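Glutathione S-transferase delta (Bombyx mori, PDB 3VK9) probably catalyses the conjugation of glutathione to electrophilic compounds, working as a homodimeric delta-class glutathione transferase. Local coordinates at residues G145-A150 and Y185-S190; I173-K176 and N180-R183. All coordinates share one frame; numbering follows the deposited sequence.

Contact 1 (G145-A150 and Y185-S190); sequences GQKYVA and YETVKS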
loop_
_atom_site.group_PDB
_atom_site.type_symbol
_atom_site.label_atom_id
_atom_site.label_comp_id
_atom_site.label_asym_id
_atom_site.label_seq_id
_atom_site.Cartn_x
_atom_site.Cartn_y
_atom_site.Cartn_z
ATOM N N GLY A 145 12.135 15.468 -15.143
ATOM C CA GLY A 145 12.195 16.861 -14.736
ATOM C C GLY A 145 12.093 17.088 -13.237
ATOM O O GLY A 145 11.817 18.202 -12.801
ATOM N N GLN A 146 12.305 16.035 -12.447
ATOM C CA GLN A 146 12.170 16.122 -10.989
ATOM C C GLN A 146 13.390 15.604 -10.229
ATOM O O GLN A 146 13.914 14.531 -10.528
ATOM C CB GLN A 146 10.933 15.334 -10.553
ATOM C CG GLN A 146 9.668 15.845 -11.210
ATOM C CD GLN A 146 9.109 17.061 -10.502
ATOM O OE1 GLN A 146 9.099 17.128 -9.269
ATOM N NE2 GLN A 146 8.632 18.028 -11.277
ATOM N N LYS A 147 13.825 16.358 -9.226
ATOM C CA LYS A 147 14.923 15.935 -8.358
ATOM C C LYS A 147 14.539 14.750 -7.481
ATOM O O LYS A 147 15.318 13.814 -7.305
ATOM C CB LYS A 147 15.333 17.095 -7.449
ATOM C CG LYS A 147 16.643 16.890 -6.691
ATOM C CD LYS A 147 16.894 18.098 -5.788
ATOM C CE LYS A 147 18.365 18.404 -5.566
ATOM N NZ LYS A 147 19.057 17.367 -4.777
ATOM N N TYR A 148 13.342 14.818 -6.903
ATOM C CA TYR A 148 12.855 13.780 -6.006
ATOM C C TYR A 148 11.540 13.237 -6.531
ATOM O O TYR A 148 10.971 13.770 -7.478
ATOM C CB TYR A 148 12.682 14.336 -4.586
ATOM C CG TYR A 148 13.981 14.716 -3.906
ATOM C CD1 TYR A 148 14.857 13.734 -3.451
ATOM C CD2 TYR A 148 14.339 16.051 -3.721
ATOM C CE1 TYR A 148 16.048 14.064 -2.826
ATOM C CE2 TYR A 148 15.543 16.402 -3.085
ATOM C CZ TYR A 148 16.393 15.393 -2.645
ATOM O OH TYR A 148 17.589 15.692 -2.013
ATOM N N VAL A 149 11.046 12.183 -5.901
ATOM C CA VAL A 149 9.963 11.403 -6.480
ATOM C C VAL A 149 8.588 12.006 -6.166
ATOM O O VAL A 149 7.602 11.714 -6.839
ATOM C CB VAL A 149 10.054 9.914 -6.035
ATOM C CG1 VAL A 149 9.449 9.724 -4.643
ATOM C CG2 VAL A 149 9.391 8.998 -7.056
ATOM N N ALA A 150 8.522 12.854 -5.147
ATOM C CA ALA A 150 7.235 13.430 -4.755
ATOM C C ALA A 150 7.399 14.886 -4.330
ATOM O O ALA A 150 7.127 15.272 -3.185
ATOM C CB ALA A 150 6.591 12.603 -3.654
ATOM N N TYR A 185 18.455 7.973 -7.775
ATOM C CA TYR A 185 19.174 7.049 -6.901
ATOM C C TYR A 185 20.396 7.727 -6.287
ATOM O O TYR A 185 20.575 7.734 -5.060
ATOM C CB TYR A 185 19.619 5.831 -7.712
ATOM C CG TYR A 185 20.017 4.603 -6.905
ATOM C CD1 TYR A 185 19.122 4.006 -6.005
ATOM C CD2 TYR A 185 21.262 3.992 -7.097
ATOM C CE1 TYR A 185 19.477 2.865 -5.287
ATOM C CE2 TYR A 185 21.626 2.837 -6.379
ATOM C CZ TYR A 185 20.731 2.286 -5.480
ATOM O OH TYR A 185 21.076 1.160 -4.773
ATOM N N GLU A 186 21.236 8.299 -7.147
ATOM C CA GLU A 186 22.434 8.986 -6.689
ATOM C C GLU A 186 22.127 10.169 -5.776
ATOM O O GLU A 186 22.777 10.349 -4.756
ATOM C CB GLU A 186 23.279 9.466 -7.871
ATOM C CG GLU A 186 24.536 10.183 -7.417
ATOM C CD GLU A 186 25.340 10.759 -8.555
ATOM O OE1 GLU A 186 24.781 10.938 -9.661
ATOM O OE2 GLU A 186 26.530 11.048 -8.333
ATOM N N THR A 187 21.143 10.977 -6.151
ATOM C CA THR A 187 20.768 12.134 -5.350
ATOM C C THR A 187 20.365 11.716 -3.933
ATOM O O THR A 187 20.788 12.307 -2.942
ATOM C CB THR A 187 19.566 12.907 -5.975
ATOM O OG1 THR A 187 19.899 13.363 -7.291
ATOM C CG2 THR A 187 19.178 14.106 -5.104
ATOM N N VAL A 188 19.540 10.685 -3.842
ATOM C CA VAL A 188 19.032 10.273 -2.540
ATOM C C VAL A 188 20.160 9.686 -1.683
ATOM O O VAL A 188 20.288 10.021 -0.513
ATOM C CB VAL A 188 17.827 9.350 -2.677
ATOM C CG1 VAL A 188 17.420 8.770 -1.313
ATOM C CG2 VAL A 188 16.660 10.143 -3.287
ATOM N N LYS A 189 21.016 8.875 -2.294
ATOM C CA LYS A 189 22.186 8.336 -1.605
ATOM C C LYS A 189 23.006 9.436 -0.930
ATOM O O LYS A 189 23.480 9.272 0.198
ATOM C CB LYS A 189 23.085 7.599 -2.600
ATOM C CG LYS A 189 22.657 6.188 -2.933
ATOM C CD LYS A 189 23.373 5.727 -4.187
ATOM C CE LYS A 189 23.865 4.296 -4.091
ATOM N NZ LYS A 189 24.742 4.017 -5.275
ATOM N N SER A 190 23.174 10.559 -1.626
ATOM C CA SER A 190 24.030 11.644 -1.158
ATOM C C SER A 190 23.296 12.677 -0.314
ATOM O O SER A 190 23.911 13.616 0.199
ATOM C CB SER A 190 24.677 12.358 -2.349
ATOM O OG SER A 190 25.034 11.431 -3.349
HETATM O O HOH W 1 17.712 13.822 -8.528
#
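Lys147 and Thr187 bring the two backbones nearest, their CA atoms 7.6 Å apart, where the loop 145-150 runs past one turn of the helix holding 185-190. No direct hydrogen bond joins the two segments; a water does it instead, giving a proton to Lys147 O at 2.7 Å and lying 2.6 Å from Thr187 OG1, which is also hydrogen-bonded to Arg183 O one turn earlier. With OG1 beside the backbone N (chi1 -60°), Thr187 turns its CG2 methyl to Lys147 and Tyr148. Lys147 crosses it at about a right angle, and its chain, bent at the far end, brings NZ to 3.3 Å from Thr187 CG2. On the Tyr148 ring, Val188 CG2 meets the edge close to the ring plane, 4.0 Å from CE1, while Thr187 CG2 approaches obliquely, 3.8 Å from OH. That hydroxyl goes on to a hydrogen bond with Thr191 OG1. A leucine in place of Tyr148 would probably leave the Thr191 hydroxyl without this partner and open a gap beside the two methyls. The contact thus ties the loop between helices 126-142 and 156-167 to helix 179-191, with Tyr148 also touching Asp158 and Val188 touching Ile162, both on helix 156-167.

Contact 2 (I173-K176 and N180-R183); sequences IDFK and NVKR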
loop_
_atom_site.group_PDB
_atom_site.type_symbol
_atom_site.label_atom_id
_atom_site.label_comp_id
_atom_site.label_asym_id
_atom_site.label_seq_id
_atom_site.Cartn_x
_atom_site.Cartn_y
_atom_site.Cartn_z
ATOM N N ILE A 173 18.040 -7.250 -12.288
ATOM C CA ILE A 173 17.329 -6.107 -12.837
ATOM C C ILE A 173 18.243 -4.886 -12.863
ATOM O O ILE A 173 18.646 -4.360 -11.815
ATOM C CB ILE A 173 16.053 -5.784 -12.042
ATOM C CG1 ILE A 173 15.097 -6.982 -12.047
ATOM C CG2 ILE A 173 15.366 -4.572 -12.623
ATOM C CD1 ILE A 173 14.586 -7.373 -13.427
ATOM N N ASP A 174 18.579 -4.442 -14.066
ATOM C CA ASP A 174 19.453 -3.292 -14.236
ATOM C C ASP A 174 18.597 -2.028 -14.199
ATOM O O ASP A 174 18.127 -1.577 -15.236
ATOM C CB ASP A 174 20.183 -3.391 -15.584
ATOM C CG ASP A 174 21.145 -2.243 -15.814
ATOM O OD1 ASP A 174 21.497 -1.566 -14.828
ATOM O OD2 ASP A 174 21.558 -2.021 -16.973
ATOM N N PHE A 175 18.377 -1.467 -13.014
ATOM C CA PHE A 175 17.485 -0.305 -12.896
ATOM C C PHE A 175 18.178 0.994 -13.277
ATOM O O PHE A 175 17.527 1.989 -13.590
ATOM C CB PHE A 175 16.868 -0.183 -11.497
ATOM C CG PHE A 175 17.881 -0.081 -10.381
ATOM C CD1 PHE A 175 18.357 -1.221 -9.752
ATOM C CD2 PHE A 175 18.342 1.151 -9.958
ATOM C CE1 PHE A 175 19.294 -1.125 -8.716
ATOM C CE2 PHE A 175 19.278 1.259 -8.932
ATOM C CZ PHE A 175 19.747 0.119 -8.300
ATOM N N LYS A 176 19.501 0.993 -13.226
ATOM C CA LYS A 176 20.244 2.188 -13.599
ATOM C C LYS A 176 20.156 2.507 -15.092
ATOM O O LYS A 176 20.559 3.602 -15.518
ATOM C CB LYS A 176 21.698 2.075 -13.150
ATOM C CG LYS A 176 21.867 2.273 -11.648
ATOM C CD LYS A 176 23.337 2.192 -11.246
ATOM C CE LYS A 176 23.534 2.407 -9.746
ATOM N NZ LYS A 176 24.992 2.429 -9.388
ATOM N N ASN A 180 16.548 8.708 -15.471
ATOM C CA ASN A 180 16.016 9.483 -14.350
ATOM C C ASN A 180 16.108 8.729 -13.027
ATOM O O ASN A 180 16.427 9.320 -11.984
ATOM C CB ASN A 180 14.575 9.903 -14.605
ATOM C CG ASN A 180 14.442 10.784 -15.815
ATOM O OD1 ASN A 180 15.351 11.553 -16.130
ATOM N ND2 ASN A 180 13.306 10.680 -16.511
ATOM N N VAL A 181 15.810 7.429 -13.061
ATOM C CA VAL A 181 15.940 6.600 -11.867
ATOM C C VAL A 181 17.398 6.646 -11.378
ATOM O O VAL A 181 17.662 6.853 -10.188
ATOM C CB VAL A 181 15.488 5.135 -12.108
ATOM C CG1 VAL A 181 15.753 4.289 -10.864
ATOM C CG2 VAL A 181 13.975 5.067 -12.497
ATOM N N LYS A 182 18.340 6.477 -12.308
ATOM C CA LYS A 182 19.768 6.492 -11.968
ATOM C C LYS A 182 20.145 7.812 -11.283
ATOM O O LYS A 182 20.804 7.807 -10.245
ATOM C CB LYS A 182 20.606 6.264 -13.226
ATOM C CG LYS A 182 22.134 6.222 -13.005
ATOM C CD LYS A 182 22.846 6.046 -14.333
ATOM C CE LYS A 182 24.356 6.132 -14.193
ATOM N NZ LYS A 182 25.026 5.516 -15.375
ATOM N N ARG A 183 19.708 8.936 -11.862
ATOM C CA ARG A 183 19.973 10.269 -11.311
ATOM C C ARG A 183 19.419 10.408 -9.887
ATOM O O ARG A 183 20.127 10.784 -8.951
ATOM C CB ARG A 183 19.372 11.352 -12.218
ATOM C CG ARG A 183 19.457 12.747 -11.628
ATOM C CD ARG A 183 18.868 13.839 -12.539
ATOM N NE ARG A 183 17.558 13.518 -13.125
ATOM C CZ ARG A 183 16.400 13.491 -12.463
ATOM N NH1 ARG A 183 16.359 13.725 -11.156
ATOM N NH2 ARG A 183 15.275 13.204 -13.106
#
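Phe175 and Val181 make the apolar half of this contact, in the all-helical C-terminal domain of the glutathione transferase fold, where the loop 173-176 leads into helix 179-191 and its last residues pack back on the helix's first turn. The side chains of Phe175 and Val181 cross at about a right angle, with CG1 of Val181 arriving obliquely, 4.2 Å from ring atom CD2. The phenylalanine ring is placed by an uncommon first torsion, CG lying between the backbone N and the carbonyl carbon (chi1 58°). Leu136 of helix 126-142 and Leu168 also touch this ring, and Tyr185 meets it edge-to-face, so the buried Phe175 joins the loop to two helices.

Contacts with backbone oxygens come next. Val181 CG1 sits 4.0 Å from Phe175 O, and Lys182 lies against Lys176 O from CB, at 3.5 Å, through CD, at 3.6 Å. These are van der Waals contacts of carbon with oxygen. No hydrogen bond crosses between the segments.

The two lysines supply the exposed side. Their aliphatic parts cross near the root, both chains then running out extended, and the like-charged ends stay 6.7 Å apart from Lys176 NZ to Lys182 NZ.

Polar bonds tie the helix turn to helix 126-142 and the residues after it: Val181 N is bonded to Asp140 OD1, and Asn180 ND2 to Asp140 O and Glu144 OE1. Arg183 NH2 is hydrogen-bonded to Leu143 O and adds a weak bond, 3.4 Å long, to Asn180 OD1.

Contacts 1 and 2 have their centres about 11 Å apart, on the same side of the chain's centre, and both lie in the C-terminal domain. They share helix 179-191: contact 2 uses its first turn, contact 1 a later part. In chain order the loop 145-150 comes first, then 173-176, 180-183 and 185-190, so both segments of contact 2 fall between those of contact 1. Among the direct links, Arg183 NH1 makes a probable hydrogen bond of 2.6 Å to Gln146 O, and Tyr185 CD2 packs 3.8 Å from Lys176 CE. Two loops thus meet the same helix, at its first turn and farther along, without involving the other subunit.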